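Homospermidine synthase (Legionella pneumophila subsp. pneumophila str. Philadelphia 1, PDB 2PH5) binds NAD and probably catalyses the formation of the polyamine homospermidine. Local coordinates at residues F16-F21 with S41-I46; V274-W279 with T316-Y321. All coordinates share one frame; numbering follows the deposited sequence.

Interaction 1 (F16-F21 with S41-I46). With NAD (nicotinamide-adenine-dinucleotide), chain C.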
# COMPACT_ATOMS: atom_id res chain seq x y z
N PHE A 16 18.41 -9.72 37.36
CA PHE A 16 18.16 -9.75 35.93
C PHE A 16 18.97 -8.67 35.24
O PHE A 16 18.79 -7.49 35.53
CB PHE A 16 16.67 -9.51 35.65
CG PHE A 16 15.81 -10.73 35.85
CD1 PHE A 16 14.77 -10.71 36.78
CD2 PHE A 16 16.00 -11.87 35.08
CE1 PHE A 16 13.94 -11.83 36.94
CE2 PHE A 16 15.18 -12.98 35.24
CZ PHE A 16 14.15 -12.96 36.17
N VAL A 17 19.87 -9.06 34.35
CA VAL A 17 20.65 -8.07 33.62
C VAL A 17 20.07 -8.00 32.21
O VAL A 17 20.18 -8.95 31.43
CB VAL A 17 22.16 -8.46 33.48
CG1 VAL A 17 22.87 -7.43 32.59
CG2 VAL A 17 22.83 -8.51 34.85
N ILE A 18 19.42 -6.90 31.87
CA ILE A 18 18.88 -6.80 30.53
C ILE A 18 19.65 -5.78 29.72
O ILE A 18 19.75 -4.60 30.09
CB ILE A 18 17.35 -6.47 30.56
CG1 ILE A 18 16.96 -5.73 29.29
CG2 ILE A 18 16.98 -5.76 31.86
CD1 ILE A 18 15.55 -5.22 29.28
N LEU A 19 20.26 -6.23 28.62
CA LEU A 19 21.00 -5.29 27.79
C LEU A 19 20.12 -4.94 26.61
O LEU A 19 19.57 -5.81 25.95
CB LEU A 19 22.34 -5.86 27.32
CG LEU A 19 22.33 -6.79 26.11
CD1 LEU A 19 23.73 -6.94 25.55
CD2 LEU A 19 21.74 -8.12 26.52
N GLY A 20 20.01 -3.64 26.37
CA GLY A 20 19.16 -3.14 25.31
C GLY A 20 17.89 -2.67 25.99
O GLY A 20 17.47 -3.28 26.98
N PHE A 21 17.29 -1.59 25.51
CA PHE A 21 16.05 -1.10 26.11
C PHE A 21 15.18 -0.43 25.05
O PHE A 21 14.74 0.70 25.22
CB PHE A 21 16.36 -0.11 27.24
CG PHE A 21 15.28 -0.05 28.31
CD1 PHE A 21 14.86 -1.20 28.96
CD2 PHE A 21 14.72 1.18 28.68
CE1 PHE A 21 13.89 -1.14 29.97
CE2 PHE A 21 13.75 1.25 29.69
CZ PHE A 21 13.33 0.09 30.34
N SER A 41 15.90 -3.32 42.67
CA SER A 41 17.36 -3.33 42.80
C SER A 41 17.94 -4.60 42.17
O SER A 41 19.13 -4.66 41.86
CB SER A 41 17.78 -3.23 44.27
OG SER A 41 17.38 -4.38 45.00
N GLN A 42 17.11 -5.61 41.99
CA GLN A 42 17.56 -6.86 41.39
C GLN A 42 17.52 -6.80 39.87
O GLN A 42 17.67 -7.82 39.19
CB GLN A 42 16.70 -8.02 41.88
CG GLN A 42 17.02 -8.47 43.29
CD GLN A 42 16.04 -9.51 43.78
OE1 GLN A 42 14.93 -9.18 44.21
NE2 GLN A 42 16.44 -10.77 43.71
N VAL A 43 17.32 -5.61 39.33
CA VAL A 43 17.28 -5.43 37.89
C VAL A 43 18.24 -4.32 37.49
O VAL A 43 18.37 -3.32 38.19
CB VAL A 43 15.84 -5.09 37.43
CG1 VAL A 43 15.75 -5.16 35.91
CG2 VAL A 43 14.86 -6.06 38.07
N THR A 44 18.92 -4.50 36.37
CA THR A 44 19.87 -3.53 35.85
C THR A 44 19.74 -3.52 34.32
O THR A 44 19.58 -4.58 33.71
CB THR A 44 21.33 -3.88 36.29
OG1 THR A 44 22.26 -3.12 35.51
CG2 THR A 44 21.61 -5.36 36.12
N ILE A 45 19.80 -2.33 33.72
CA ILE A 45 19.66 -2.16 32.27
C ILE A 45 20.87 -1.45 31.66
O ILE A 45 21.31 -0.42 32.16
CB ILE A 45 18.45 -1.28 31.92
CG1 ILE A 45 17.16 -1.93 32.44
CG2 ILE A 45 18.38 -1.04 30.41
CD1 ILE A 45 15.96 -1.02 32.31
N ILE A 46 21.39 -2.01 30.56
CA ILE A 46 22.52 -1.43 29.86
C ILE A 46 22.09 -1.24 28.42
O ILE A 46 21.65 -2.20 27.78
CB ILE A 46 23.72 -2.38 29.87
CG1 ILE A 46 23.99 -2.83 31.30
CG2 ILE A 46 24.93 -1.69 29.22
CD1 ILE A 46 25.18 -3.74 31.44
PA NAD C . 15.40 -1.65 19.21
O1A NAD C . 16.30 -1.19 18.09
O2A NAD C . 14.15 -0.89 19.45
O5B NAD C . 16.22 -1.73 20.61
C5B NAD C . 17.50 -2.35 20.66
C4B NAD C . 18.27 -1.74 21.85
O4B NAD C . 19.54 -2.35 21.84
C3B NAD C . 18.50 -0.23 21.76
O3B NAD C . 18.02 0.42 22.94
C2B NAD C . 19.99 -0.08 21.60
O2B NAD C . 20.55 1.08 22.16
C1B NAD C . 20.53 -1.39 22.17
N9A NAD C . 21.80 -1.86 21.59
C8A NAD C . 22.20 -1.63 20.26
N7A NAD C . 23.53 -1.42 20.18
C5A NAD C . 24.01 -1.51 21.45
C6A NAD C . 25.30 -1.39 21.96
N6A NAD C . 26.38 -1.16 21.20
N1A NAD C . 25.45 -1.52 23.33
C2A NAD C . 24.38 -1.76 24.17
N3A NAD C . 23.10 -1.89 23.69
C4A NAD C . 22.95 -1.76 22.34
O3 NAD C . 15.01 -3.14 18.83
PN NAD C . 14.16 -4.28 19.57
O1N NAD C . 13.20 -4.82 18.58
O2N NAD C . 13.64 -3.70 20.86
O5D NAD C . 15.42 -5.22 19.77
C5D NAD C . 15.41 -6.50 20.37
C4D NAD C . 15.38 -7.47 19.21
O4D NAD C . 14.31 -8.36 19.39
C3D NAD C . 16.04 -7.80 17.89
O3D NAD C . 17.20 -8.60 18.07
C2D NAD C . 14.93 -8.53 17.16
O2D NAD C . 15.38 -9.37 16.13
C1D NAD C . 14.18 -9.24 18.28
N1N NAD C . 12.72 -9.40 18.11
C2N NAD C . 12.17 -10.66 18.12
C3N NAD C . 10.76 -10.77 17.98
C7N NAD C . 10.07 -12.08 17.98
O7N NAD C . 8.71 -12.08 17.86
N7N NAD C . 10.71 -13.23 18.13
C4N NAD C . 9.95 -9.60 17.83
C5N NAD C . 10.56 -8.33 17.83
C6N NAD C . 11.93 -8.22 17.97

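Interaction 2 (V274-W279 with T316-Y321)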
# COMPACT_ATOMS: atom_id res chain seq x y z
N VAL A 274 7.33 -9.79 -2.75
CA VAL A 274 6.67 -11.06 -3.03
C VAL A 274 5.42 -11.19 -2.15
O VAL A 274 5.50 -11.06 -0.93
CB VAL A 274 7.59 -12.27 -2.71
CG1 VAL A 274 6.97 -13.55 -3.23
CG2 VAL A 274 8.98 -12.05 -3.31
N MSE A 275 4.28 -11.45 -2.77
CA MSE A 275 3.03 -11.62 -2.02
C MSE A 275 2.60 -13.08 -2.07
O MSE A 275 2.82 -13.78 -3.07
CB MSE A 275 1.93 -10.75 -2.65
CG MSE A 275 2.26 -9.28 -2.80
SE MSE A 275 2.67 -8.41 -1.12
CE MSE A 275 0.89 -8.40 -0.33
N VAL A 276 1.99 -13.55 -0.99
CA VAL A 276 1.52 -14.93 -0.94
C VAL A 276 0.10 -14.92 -0.39
O VAL A 276 -0.26 -14.07 0.44
CB VAL A 276 2.40 -15.80 -0.03
CG1 VAL A 276 3.66 -16.25 -0.78
CG2 VAL A 276 2.78 -15.02 1.21
N ARG A 277 -0.71 -15.86 -0.87
CA ARG A 277 -2.10 -16.00 -0.46
C ARG A 277 -2.19 -16.85 0.81
O ARG A 277 -1.79 -18.00 0.81
CB ARG A 277 -2.90 -16.69 -1.57
CG ARG A 277 -3.00 -15.90 -2.87
CD ARG A 277 -3.80 -16.65 -3.94
NE ARG A 277 -4.04 -15.81 -5.11
CZ ARG A 277 -3.20 -15.67 -6.14
NH1 ARG A 277 -2.06 -16.35 -6.16
NH2 ARG A 277 -3.49 -14.84 -7.13
N SER A 278 -2.71 -16.27 1.89
CA SER A 278 -2.84 -17.00 3.13
C SER A 278 -4.21 -16.75 3.78
O SER A 278 -5.11 -16.19 3.14
CB SER A 278 -1.70 -16.62 4.08
OG SER A 278 -1.64 -17.48 5.20
N TRP A 279 -4.37 -17.14 5.03
CA TRP A 279 -5.66 -16.97 5.69
C TRP A 279 -5.55 -16.68 7.18
O TRP A 279 -4.66 -17.19 7.86
CB TRP A 279 -6.48 -18.24 5.50
CG TRP A 279 -7.88 -18.13 6.01
CD1 TRP A 279 -8.96 -17.68 5.31
CD2 TRP A 279 -8.35 -18.49 7.31
NE1 TRP A 279 -10.08 -17.75 6.10
CE2 TRP A 279 -9.74 -18.24 7.33
CE3 TRP A 279 -7.73 -19.00 8.46
CZ2 TRP A 279 -10.53 -18.48 8.46
CZ3 TRP A 279 -8.51 -19.24 9.58
CH2 TRP A 279 -9.90 -18.98 9.57
N THR A 316 6.28 -27.26 3.11
CA THR A 316 6.80 -25.97 2.69
C THR A 316 6.50 -25.04 3.87
O THR A 316 5.43 -25.12 4.48
CB THR A 316 6.07 -25.48 1.40
OG1 THR A 316 6.61 -26.18 0.27
CG2 THR A 316 6.25 -23.98 1.20
N VAL A 317 7.48 -24.20 4.22
CA VAL A 317 7.32 -23.28 5.33
C VAL A 317 7.86 -21.89 5.01
O VAL A 317 9.00 -21.74 4.57
CB VAL A 317 8.08 -23.76 6.60
CG1 VAL A 317 7.79 -22.81 7.76
CG2 VAL A 317 7.67 -25.19 6.95
N HIS A 318 7.02 -20.89 5.23
CA HIS A 318 7.38 -19.51 5.00
C HIS A 318 6.40 -18.59 5.71
O HIS A 318 5.37 -19.03 6.22
CB HIS A 318 7.47 -19.20 3.50
CG HIS A 318 6.15 -19.19 2.79
ND1 HIS A 318 5.19 -18.22 3.00
CD2 HIS A 318 5.66 -20.00 1.82
CE1 HIS A 318 4.17 -18.44 2.20
NE2 HIS A 318 4.42 -19.51 1.47
N TYR A 319 6.73 -17.30 5.73
CA TYR A 319 5.96 -16.26 6.40
C TYR A 319 5.00 -15.55 5.42
O TYR A 319 5.35 -15.30 4.27
CB TYR A 319 6.96 -15.27 7.02
CG TYR A 319 6.45 -14.33 8.10
CD1 TYR A 319 7.22 -13.24 8.53
CD2 TYR A 319 5.19 -14.51 8.67
CE1 TYR A 319 6.75 -12.36 9.52
CE2 TYR A 319 4.70 -13.64 9.66
CZ TYR A 319 5.49 -12.57 10.07
OH TYR A 319 5.01 -11.72 11.05
N ALA A 320 3.78 -15.26 5.88
CA ALA A 320 2.75 -14.56 5.10
C ALA A 320 2.32 -13.41 6.02
O ALA A 320 1.34 -13.53 6.76
CB ALA A 320 1.56 -15.49 4.81
N TYR A 321 3.06 -12.31 5.95
CA TYR A 321 2.83 -11.15 6.81
C TYR A 321 2.07 -9.98 6.20
O TYR A 321 2.30 -9.59 5.06
CB TYR A 321 4.18 -10.62 7.31
CG TYR A 321 4.12 -9.50 8.33
CD1 TYR A 321 5.04 -8.45 8.29
CD2 TYR A 321 3.21 -9.54 9.40
CE1 TYR A 321 5.06 -7.47 9.28
CE2 TYR A 321 3.23 -8.55 10.39
CZ TYR A 321 4.15 -7.52 10.32
OH TYR A 321 4.19 -6.56 11.31

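Interaction 1 (F16-F21 with S41-I46)
Phe16 to Leu19 pair in parallel with Val43 to Ile46 in the beta-alpha-beta unit of a Rossmann-type NAD-binding domain, with helix 23-35 as the crossover. Phe16 N opens the pairing with a bond to Gln42 O; Thr44 N then reaches Phe16 O (3.1 Å), and Ile18 N answers to Thr44 O (3.0 Å). Ile46 N bonds Ile18 O (3.1 Å), while Gly20 N closes on Ile46 O (2.6 Å), carrying the pairing past the strand into the turn. Val17 and Leu19 spend their backbone bonds on strand 86-89 and the residue after it. On one face of the sheet Val17 CG2 lies alongside Thr44 CG2 (3.6 Å); on the other, Ile18 CG2 packs against Ile45 CG1 (3.9 Å). With CG1 anti to its carbonyl carbon (chi1 -60°), Ile45 sends CD1 over one face of the Phe21 ring, although the modelled separation is too short to be reliable. Gly20 has no side chain, so its CA can lie 3.6 Å from NAD O4B, where a CB would be crowded; its backbone (phi 101°, psi 144°) also calls for glycine. Phe21 N gives a weak bond to NAD O3B (3.3 Å). Five backbone bonds thus position Gly20 and Phe21 N at the adenosine ribose.

Interaction 2 (V274-W279 with T316-Y321)
Val276 and His318 approach from opposite directions, each directed at the other strand. The branched end of Val276 sits against one ring atom: CG1 lies 3.7 Å and CG2 3.8 Å from His318 CE1. The valine meets the imidazole obliquely. His318 has CG between its backbone N and carbonyl carbon (chi1 69°), a torsion that leans the ring over its own strand toward the next residue, where ND1 reaches Tyr319 O (3.2 Å). That donor stands well above the carbonyl plane rather than on a lone pair, so the bond can restrain the ring only loosely; CE1 is left turned to the valine. Beside this pair, Val276 CG2 touches Ala320 CB (3.8 Å), and the same methyl of Ala320 abuts Ser278 CB (3.5 Å). Ser278 OG is hydrogen-bonded to His204, so its polar end is satisfied within the buried contact. No hydrogen bond joins the two segments, whose axes cross at 86°. Strand 275-278 pairs with 286-289 in a small antiparallel sheet, with Arg277 salt-bridged to Glu338 of the second subunit. Strand 275-278 lies across strand 311-322 of the mixed sheet, where neighbouring strand 202-213 supplies His204 and also packs Ala206 on Ser278.

In the fold
Interactions 1 and 2 lie on opposite sides of the chain's centre, with centres 36 Å apart and nearest atoms about 19 Å apart. They lie in different family regions, the nucleotide-binding and the C-terminal, and do not touch, but NAD extends between them. Gly20 and Phe21 of 16-21 meet its adenosine ribose, and 41-46 contributes indirectly through its pairing with that strand; Ile46 comes within about 4 Å, side chain to side chain, of Ile68, whose amide also binds the cofactor. In interaction 2 the link is indirect: the Tyr319 side chain lies about 3 Å from that of Asn159, whose backbone N binds NAD, and about 8 Å from NAD itself.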